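Long-range contacts in protein toll (Drosophila melanogaster, PDB 4LXR), which binds the cleaved, activated cytokine Spätzle C-106 through its leucine-rich-repeat ectodomain, switching on Toll signalling in antifungal immunity and in dorsal-ventral patterning of the embryo: residues A[106-111]-A[131-136]; A[280-285]-A[303-308]; A[584-589]-A[613-618]. One frame throughout, in Å; residues are numbered along the deposited sequence.

Contact 1: residues A[106-111]-A[131-136]; sequences ESDNLG and TTRRLT
The hydroxyl of Thr132 reaches across to the carbonyl of Ser107, OG1 donating to Ser107 O over 2.7 Å in the plane of that carbonyl. The same OG1 also accepts from the backbone N of Arg134, two residues on, in an ST turn, so one oxygen ties the loop to itself and to its neighbour. OG1 points there because it is anti to its own backbone N (chi1 -176°). Leu110 closes this buried side: its CD1 lies 3.6 Å from Thr132 OG1 and 3.5 Å from Thr136 OG1, and its side chain crosses that of Thr136 at about a right angle. Where the strands 102-106 and 127-131 end, Ser107 N still bonds Thr131 O at 2.9 Å. These are neighbouring parallel strands of the stack that continues into the leucine-rich repeats, and the contact follows both chains as they leave the sheet and turn into the loops beyond it. The other side is polar and more open. Arg133 holds Asp108 by three bonds, through both carboxylate oxygens: OD1 accepts from the backbone N, while OD2 takes both NE and NH2 of the guanidinium, the NH2 bond being 2.8 Å. The carboxylate and guanidinium planes stand 43° apart, so the grip is skewed, although OD2 stays close to the plane of the guanidinium. Arg134, its chain bent at chi2 and chi3, folds back so that NH1 meets Asp108 O at 2.9 Å, on a lone pair in the carbonyl plane. On the Spätzle C-106 chain, Arg11 packs against Asp108 and Thr131, which puts this charged side at the ligand. Glu106 lays its CG 3.9 Å from Thr131 CG2, while its carboxylate is paired with Arg129.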
# COMPACT_ATOMS: atom_id res chain seq x y z
N GLU A 106 13.33 -36.97 0.12
CA GLU A 106 14.20 -35.81 0.06
C GLU A 106 15.20 -35.87 1.20
O GLU A 106 14.82 -35.74 2.37
CB GLU A 106 13.34 -34.54 0.18
CG GLU A 106 14.09 -33.24 0.22
CD GLU A 106 13.13 -32.08 0.44
OE1 GLU A 106 13.04 -31.60 1.58
OE2 GLU A 106 12.46 -31.66 -0.53
N SER A 107 16.49 -36.07 0.90
CA SER A 107 17.47 -36.20 1.97
C SER A 107 18.90 -35.87 1.59
O SER A 107 19.35 -36.23 0.50
CB SER A 107 17.43 -37.62 2.57
OG SER A 107 18.51 -37.80 3.48
N ASP A 108 19.62 -35.23 2.50
CA ASP A 108 21.04 -34.99 2.34
C ASP A 108 21.86 -35.92 3.22
O ASP A 108 23.08 -35.74 3.39
CB ASP A 108 21.36 -33.52 2.65
CG ASP A 108 20.61 -32.57 1.73
OD1 ASP A 108 20.35 -32.95 0.56
OD2 ASP A 108 20.26 -31.47 2.17
N ASN A 109 21.19 -36.90 3.79
CA ASN A 109 21.85 -37.93 4.59
C ASN A 109 21.45 -39.29 4.05
O ASN A 109 20.63 -39.99 4.65
CB ASN A 109 21.47 -37.78 6.07
CG ASN A 109 22.07 -38.87 6.94
OD1 ASN A 109 23.04 -39.52 6.55
ND2 ASN A 109 21.49 -39.08 8.13
N LEU A 110 22.03 -39.66 2.91
CA LEU A 110 21.69 -40.89 2.19
C LEU A 110 22.36 -42.14 2.77
O LEU A 110 21.69 -43.16 2.98
CB LEU A 110 22.04 -40.76 0.70
CG LEU A 110 21.33 -39.66 -0.10
CD1 LEU A 110 21.87 -39.57 -1.53
CD2 LEU A 110 19.80 -39.84 -0.09
N GLY A 111 23.66 -42.07 3.02
CA GLY A 111 24.41 -43.21 3.54
C GLY A 111 24.93 -44.12 2.44
O GLY A 111 25.82 -44.92 2.68
N THR A 131 15.23 -36.41 -4.18
CA THR A 131 15.86 -35.10 -4.12
C THR A 131 17.00 -35.14 -3.13
O THR A 131 16.81 -35.59 -1.99
CB THR A 131 14.83 -34.03 -3.69
OG1 THR A 131 13.87 -33.86 -4.74
CG2 THR A 131 15.50 -32.70 -3.37
N THR A 132 18.17 -34.69 -3.55
CA THR A 132 19.33 -34.70 -2.66
C THR A 132 20.34 -33.68 -3.13
O THR A 132 20.40 -33.36 -4.31
CB THR A 132 20.01 -36.10 -2.59
OG1 THR A 132 21.08 -36.06 -1.63
CG2 THR A 132 20.58 -36.51 -3.96
N ARG A 133 21.15 -33.17 -2.20
CA ARG A 133 22.29 -32.32 -2.54
C ARG A 133 23.64 -33.00 -2.29
O ARG A 133 24.71 -32.38 -2.44
CB ARG A 133 22.17 -30.96 -1.81
CG ARG A 133 20.90 -30.24 -2.29
CD ARG A 133 20.52 -29.07 -1.46
NE ARG A 133 20.00 -29.45 -0.16
CZ ARG A 133 19.35 -28.61 0.64
NH1 ARG A 133 19.13 -27.37 0.23
NH2 ARG A 133 18.91 -29.00 1.83
N ARG A 134 23.59 -34.27 -1.90
CA ARG A 134 24.80 -35.06 -1.77
C ARG A 134 25.35 -35.39 -3.16
O ARG A 134 24.57 -35.55 -4.10
CB ARG A 134 24.51 -36.38 -1.07
CG ARG A 134 24.22 -36.28 0.41
CD ARG A 134 25.49 -36.41 1.25
NE ARG A 134 26.37 -35.25 1.09
CZ ARG A 134 26.11 -34.05 1.58
NH1 ARG A 134 24.97 -33.84 2.25
NH2 ARG A 134 26.96 -33.04 1.39
N LEU A 135 26.67 -35.45 -3.30
CA LEU A 135 27.26 -36.06 -4.49
C LEU A 135 26.75 -37.50 -4.50
O LEU A 135 26.92 -38.24 -3.54
CB LEU A 135 28.79 -36.01 -4.45
CG LEU A 135 29.52 -36.86 -5.52
CD1 LEU A 135 29.18 -36.41 -6.94
CD2 LEU A 135 31.02 -36.79 -5.30
N THR A 136 26.10 -37.89 -5.58
CA THR A 136 25.43 -39.18 -5.63
C THR A 136 25.31 -39.65 -7.09
O THR A 136 25.50 -38.88 -8.04
CB THR A 136 24.01 -39.08 -4.99
OG1 THR A 136 23.61 -40.36 -4.50
CG2 THR A 136 22.99 -38.56 -5.99

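Contact 2: residues A[280-285]-A[303-308]; sequences LATLPS and LQSLPG
Two successive turns of the leucine-rich-repeat solenoid, LRR 6 and LRR 7, stack here through the loops that follow their strands, the segments 280-285 and 303-308 running almost parallel at 10° apart. The leucines carry the hydrophobic side. Leu303 CD2 touches two residues of the previous turn, 4.0 Å from Leu280 CG and 3.8 Å from Leu283 CG; the side chains of Leu280 and Leu303 lie alongside each other, whereas Leu283 crosses Leu303 at about a right angle. Further along, Leu283 and Leu306 point the same way, with CD1 of the first 4.1 Å from CD2 of the second. All four leucines are buried. Toward the surface the backbone takes over: Gln304 N gives Ala281 O a 2.7 Å bond, and Ser305 N adds a weak, longer one to the same oxygen. Past the leucines, Pro307 presses CD to 3.4 Å from Leu283 O, and the neighbouring Ser285 hydroxyl bonds Asp309. Thr282 adds a side-chain bond between the two segments, its OG1 swung anti to the backbone N (chi1 -165°) and donating to Ser305 O at 2.6 Å from above the carbonyl plane, 46° out of it.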
# COMPACT_ATOMS: atom_id res chain seq x y z
N LEU A 280 18.81 -8.32 -25.52
CA LEU A 280 18.31 -8.87 -26.76
C LEU A 280 17.61 -7.71 -27.47
O LEU A 280 16.53 -7.30 -27.08
CB LEU A 280 17.31 -10.01 -26.46
CG LEU A 280 16.44 -10.57 -27.58
CD1 LEU A 280 17.32 -11.13 -28.68
CD2 LEU A 280 15.51 -11.64 -27.04
N ALA A 281 18.26 -7.19 -28.51
CA ALA A 281 17.87 -5.91 -29.10
C ALA A 281 16.47 -5.92 -29.70
O ALA A 281 15.70 -4.97 -29.51
CB ALA A 281 18.89 -5.47 -30.13
N THR A 282 16.13 -6.99 -30.40
CA THR A 282 14.82 -7.12 -31.02
C THR A 282 14.45 -8.59 -31.23
O THR A 282 15.23 -9.48 -30.94
CB THR A 282 14.77 -6.43 -32.39
OG1 THR A 282 13.40 -6.27 -32.79
CG2 THR A 282 15.55 -7.26 -33.45
N LEU A 283 13.25 -8.82 -31.74
CA LEU A 283 12.80 -10.16 -32.10
C LEU A 283 12.66 -10.22 -33.62
O LEU A 283 12.32 -9.22 -34.27
CB LEU A 283 11.48 -10.48 -31.40
CG LEU A 283 11.54 -10.42 -29.87
CD1 LEU A 283 10.13 -10.45 -29.26
CD2 LEU A 283 12.37 -11.58 -29.34
N PRO A 284 12.94 -11.40 -34.21
CA PRO A 284 12.85 -11.56 -35.67
C PRO A 284 11.45 -11.31 -36.22
O PRO A 284 10.45 -11.40 -35.50
CB PRO A 284 13.27 -13.03 -35.89
CG PRO A 284 13.03 -13.69 -34.56
CD PRO A 284 13.35 -12.64 -33.54
N SER A 285 11.39 -10.99 -37.51
CA SER A 285 10.14 -10.75 -38.22
C SER A 285 9.14 -11.90 -38.05
O SER A 285 9.49 -13.06 -38.21
CB SER A 285 10.45 -10.55 -39.70
OG SER A 285 9.25 -10.41 -40.45
N LEU A 303 14.48 -5.40 -24.70
CA LEU A 303 14.14 -5.23 -26.10
C LEU A 303 14.16 -3.75 -26.44
O LEU A 303 13.60 -2.92 -25.68
CB LEU A 303 12.76 -5.86 -26.39
CG LEU A 303 12.69 -7.39 -26.29
CD1 LEU A 303 11.25 -7.88 -26.07
CD2 LEU A 303 13.34 -8.06 -27.52
N GLN A 304 14.80 -3.41 -27.55
CA GLN A 304 14.97 -2.01 -27.95
C GLN A 304 13.88 -1.58 -28.93
O GLN A 304 13.48 -0.42 -28.95
CB GLN A 304 16.36 -1.78 -28.56
CG GLN A 304 17.43 -1.50 -27.52
CD GLN A 304 18.82 -1.47 -28.11
OE1 GLN A 304 19.64 -2.33 -27.80
NE2 GLN A 304 19.09 -0.48 -28.97
N SER A 305 13.40 -2.53 -29.74
CA SER A 305 12.33 -2.28 -30.69
C SER A 305 11.70 -3.60 -31.15
O SER A 305 12.29 -4.67 -31.00
CB SER A 305 12.85 -1.49 -31.90
OG SER A 305 13.83 -2.23 -32.59
N LEU A 306 10.48 -3.51 -31.69
CA LEU A 306 9.77 -4.67 -32.21
C LEU A 306 9.38 -4.44 -33.67
O LEU A 306 9.11 -3.31 -34.08
CB LEU A 306 8.51 -4.93 -31.38
CG LEU A 306 8.71 -5.14 -29.88
CD1 LEU A 306 7.36 -5.24 -29.16
CD2 LEU A 306 9.58 -6.37 -29.61
N PRO A 307 9.35 -5.51 -34.47
CA PRO A 307 8.89 -5.37 -35.85
C PRO A 307 7.37 -5.37 -35.89
O PRO A 307 6.74 -6.14 -35.14
CB PRO A 307 9.44 -6.64 -36.53
CG PRO A 307 9.43 -7.67 -35.42
CD PRO A 307 9.78 -6.89 -34.16
N GLY A 308 6.80 -4.55 -36.76
CA GLY A 308 5.36 -4.38 -36.89
C GLY A 308 4.58 -5.64 -37.21
O GLY A 308 3.36 -5.68 -37.00
O HOH W 1 16.15 -2.78 -32.11

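Contact 3: residues A[584-589]-A[613-618]; sequences IEPQTL and RTYDKA
Tyr615 lays the start of its side chain against Pro586 where the first leucine-rich-repeat C-terminal cap (LRRCT) meets the N-terminal cap (LRRNT) of the second solenoid. Pro586 CB comes to 3.7 Å from Tyr615 CD1, with the two side chains alongside and pointing the same way, and Gln587 CB comes obliquely from the same side of the ring plane, nearest CD2. The ring reaches this spot because CG is anti to the Tyr615 backbone N (chi1 164°). CB itself, placed by the backbone, lies 3.5 Å from Pro586 O. Beside it, Arg613 runs its aliphatic portion along Gln587, in the middle of the 3-10 turn 586-588: CD touches Gln587 CB at 3.6 Å, and CG lies close to Gln587 O.

Water does the polar bridging in the next layer. One molecule donates to both Pro586 O and Leu589 O and accepts from Tyr615 N at 2.8 Å, joining three backbone groups of the two caps. A second donates to Gln587 O and takes only a weak bond from Arg613 NE.

Beyond this shell, each side is braced from within. Glu585 O accepts both the backbone N and OG1 of Thr588 from the same face of its plane, tying the 3-10 turn, while Gln587 NE2 bonds Glu585 OE1. Across the interface, Lys617 and Ala618 form a G1 beta bulge opposite Arg613 in the hairpin of strands 609-613 and 618-622. Helix 543-549 of the C-terminal cap backs both segments, Gln547 touching Pro586 and Tyr615, and Thr614 OG1 bonds the carbonyl of Cys540. The guanidinium of Arg613 is turned by its bend at chi3 toward Asp616 of its own loop, NH1 forming a salt bridge to OD2 at 2.7 Å.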
# COMPACT_ATOMS: atom_id res chain seq x y z
N ILE A 584 -6.73 24.92 18.47
CA ILE A 584 -6.74 26.37 18.38
C ILE A 584 -7.93 26.98 19.12
O ILE A 584 -9.06 26.51 18.98
CB ILE A 584 -6.77 26.84 16.93
CG1 ILE A 584 -5.56 26.30 16.18
CG2 ILE A 584 -6.78 28.36 16.84
CD1 ILE A 584 -5.62 26.60 14.72
N GLU A 585 -7.66 28.02 19.90
CA GLU A 585 -8.72 28.78 20.53
C GLU A 585 -9.12 29.91 19.60
O GLU A 585 -8.26 30.67 19.14
CB GLU A 585 -8.26 29.29 21.89
CG GLU A 585 -7.64 28.18 22.72
CD GLU A 585 -7.49 28.52 24.18
OE1 GLU A 585 -7.87 29.64 24.57
OE2 GLU A 585 -6.98 27.67 24.93
N PRO A 586 -10.42 30.01 19.29
CA PRO A 586 -10.93 30.89 18.24
C PRO A 586 -10.60 32.39 18.41
O PRO A 586 -10.48 33.08 17.39
CB PRO A 586 -12.44 30.64 18.25
CG PRO A 586 -12.72 29.94 19.56
CD PRO A 586 -11.48 29.18 19.89
N GLN A 587 -10.46 32.88 19.64
CA GLN A 587 -10.15 34.30 19.83
C GLN A 587 -8.66 34.61 19.57
O GLN A 587 -8.25 35.77 19.62
CB GLN A 587 -10.59 34.81 21.21
CG GLN A 587 -9.71 34.39 22.37
CD GLN A 587 -9.90 32.95 22.79
OE1 GLN A 587 -10.78 32.25 22.28
NE2 GLN A 587 -9.07 32.48 23.71
N THR A 588 -7.88 33.58 19.28
CA THR A 588 -6.46 33.73 18.99
C THR A 588 -6.25 34.08 17.53
O THR A 588 -5.18 34.55 17.14
CB THR A 588 -5.68 32.44 19.28
OG1 THR A 588 -6.24 31.78 20.42
CG2 THR A 588 -4.21 32.74 19.54
N LEU A 589 -7.27 33.82 16.72
CA LEU A 589 -7.16 34.01 15.28
C LEU A 589 -7.25 35.49 14.95
O LEU A 589 -8.33 36.07 14.96
CB LEU A 589 -8.28 33.25 14.57
CG LEU A 589 -8.33 31.75 14.84
CD1 LEU A 589 -9.54 31.14 14.17
CD2 LEU A 589 -7.06 31.07 14.35
N ARG A 613 -9.87 40.67 15.70
CA ARG A 613 -10.19 39.34 16.20
C ARG A 613 -11.58 39.01 15.69
O ARG A 613 -12.55 39.63 16.12
CB ARG A 613 -10.18 39.38 17.73
CG ARG A 613 -10.21 38.02 18.40
CD ARG A 613 -10.68 38.17 19.85
NE ARG A 613 -9.91 39.17 20.59
CZ ARG A 613 -10.46 40.16 21.29
NH1 ARG A 613 -11.77 40.28 21.37
NH2 ARG A 613 -9.68 41.02 21.93
N THR A 614 -11.69 38.07 14.76
CA THR A 614 -12.99 37.81 14.14
C THR A 614 -13.97 37.07 15.05
O THR A 614 -15.19 37.20 14.88
CB THR A 614 -12.88 37.07 12.79
OG1 THR A 614 -11.87 36.07 12.89
CG2 THR A 614 -12.52 38.04 11.68
N TYR A 615 -13.46 36.31 16.01
CA TYR A 615 -14.32 35.53 16.89
C TYR A 615 -15.40 36.40 17.56
O TYR A 615 -16.55 35.99 17.66
CB TYR A 615 -13.52 34.77 17.94
CG TYR A 615 -14.36 34.26 19.09
CD1 TYR A 615 -15.13 33.11 18.96
CD2 TYR A 615 -14.41 34.95 20.30
CE1 TYR A 615 -15.91 32.64 19.99
CE2 TYR A 615 -15.20 34.49 21.35
CZ TYR A 615 -15.95 33.33 21.19
OH TYR A 615 -16.73 32.87 22.23
N ASP A 616 -15.03 37.60 18.00
CA ASP A 616 -16.03 38.50 18.58
C ASP A 616 -16.07 39.85 17.88
O ASP A 616 -16.62 40.82 18.41
CB ASP A 616 -15.83 38.67 20.09
CG ASP A 616 -14.40 39.02 20.46
OD1 ASP A 616 -13.60 39.33 19.55
OD2 ASP A 616 -14.09 38.98 21.66
N LYS A 617 -15.50 39.91 16.68
CA LYS A 617 -15.52 41.14 15.88
C LYS A 617 -14.93 42.33 16.63
O LYS A 617 -15.58 43.37 16.76
CB LYS A 617 -16.94 41.46 15.40
CG LYS A 617 -17.61 40.32 14.64
CD LYS A 617 -18.92 40.78 14.01
CE LYS A 617 -19.56 39.70 13.16
NZ LYS A 617 -20.77 40.21 12.47
N ALA A 618 -13.71 42.16 17.11
CA ALA A 618 -13.05 43.22 17.86
C ALA A 618 -11.83 43.80 17.16
O ALA A 618 -10.93 43.07 16.74
CB ALA A 618 -12.67 42.73 19.25
O HOH W 2 -10.69 35.70 16.25
O HOH W 3 -6.81 37.95 20.48

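Contacts 1 and 2 both join successive strand-loop turns of the first solenoid, with centres 44 Å apart, whereas contact 3 joins two capping modules and lies across the chain's centre from both. All three are partly buried, but their chemistry differs. Contact 2 has a leucine core edged by backbone bonds, and no other protein chain touches it. Contact 1 keeps a smaller apolar side and spends more on charge, with Spätzle C-106 packed against its polar side. Contact 3 buries the least surface between its segments, 262 Å² against 436 and 407 Å², and replaces direct hydrogen bonds between them with bridging waters.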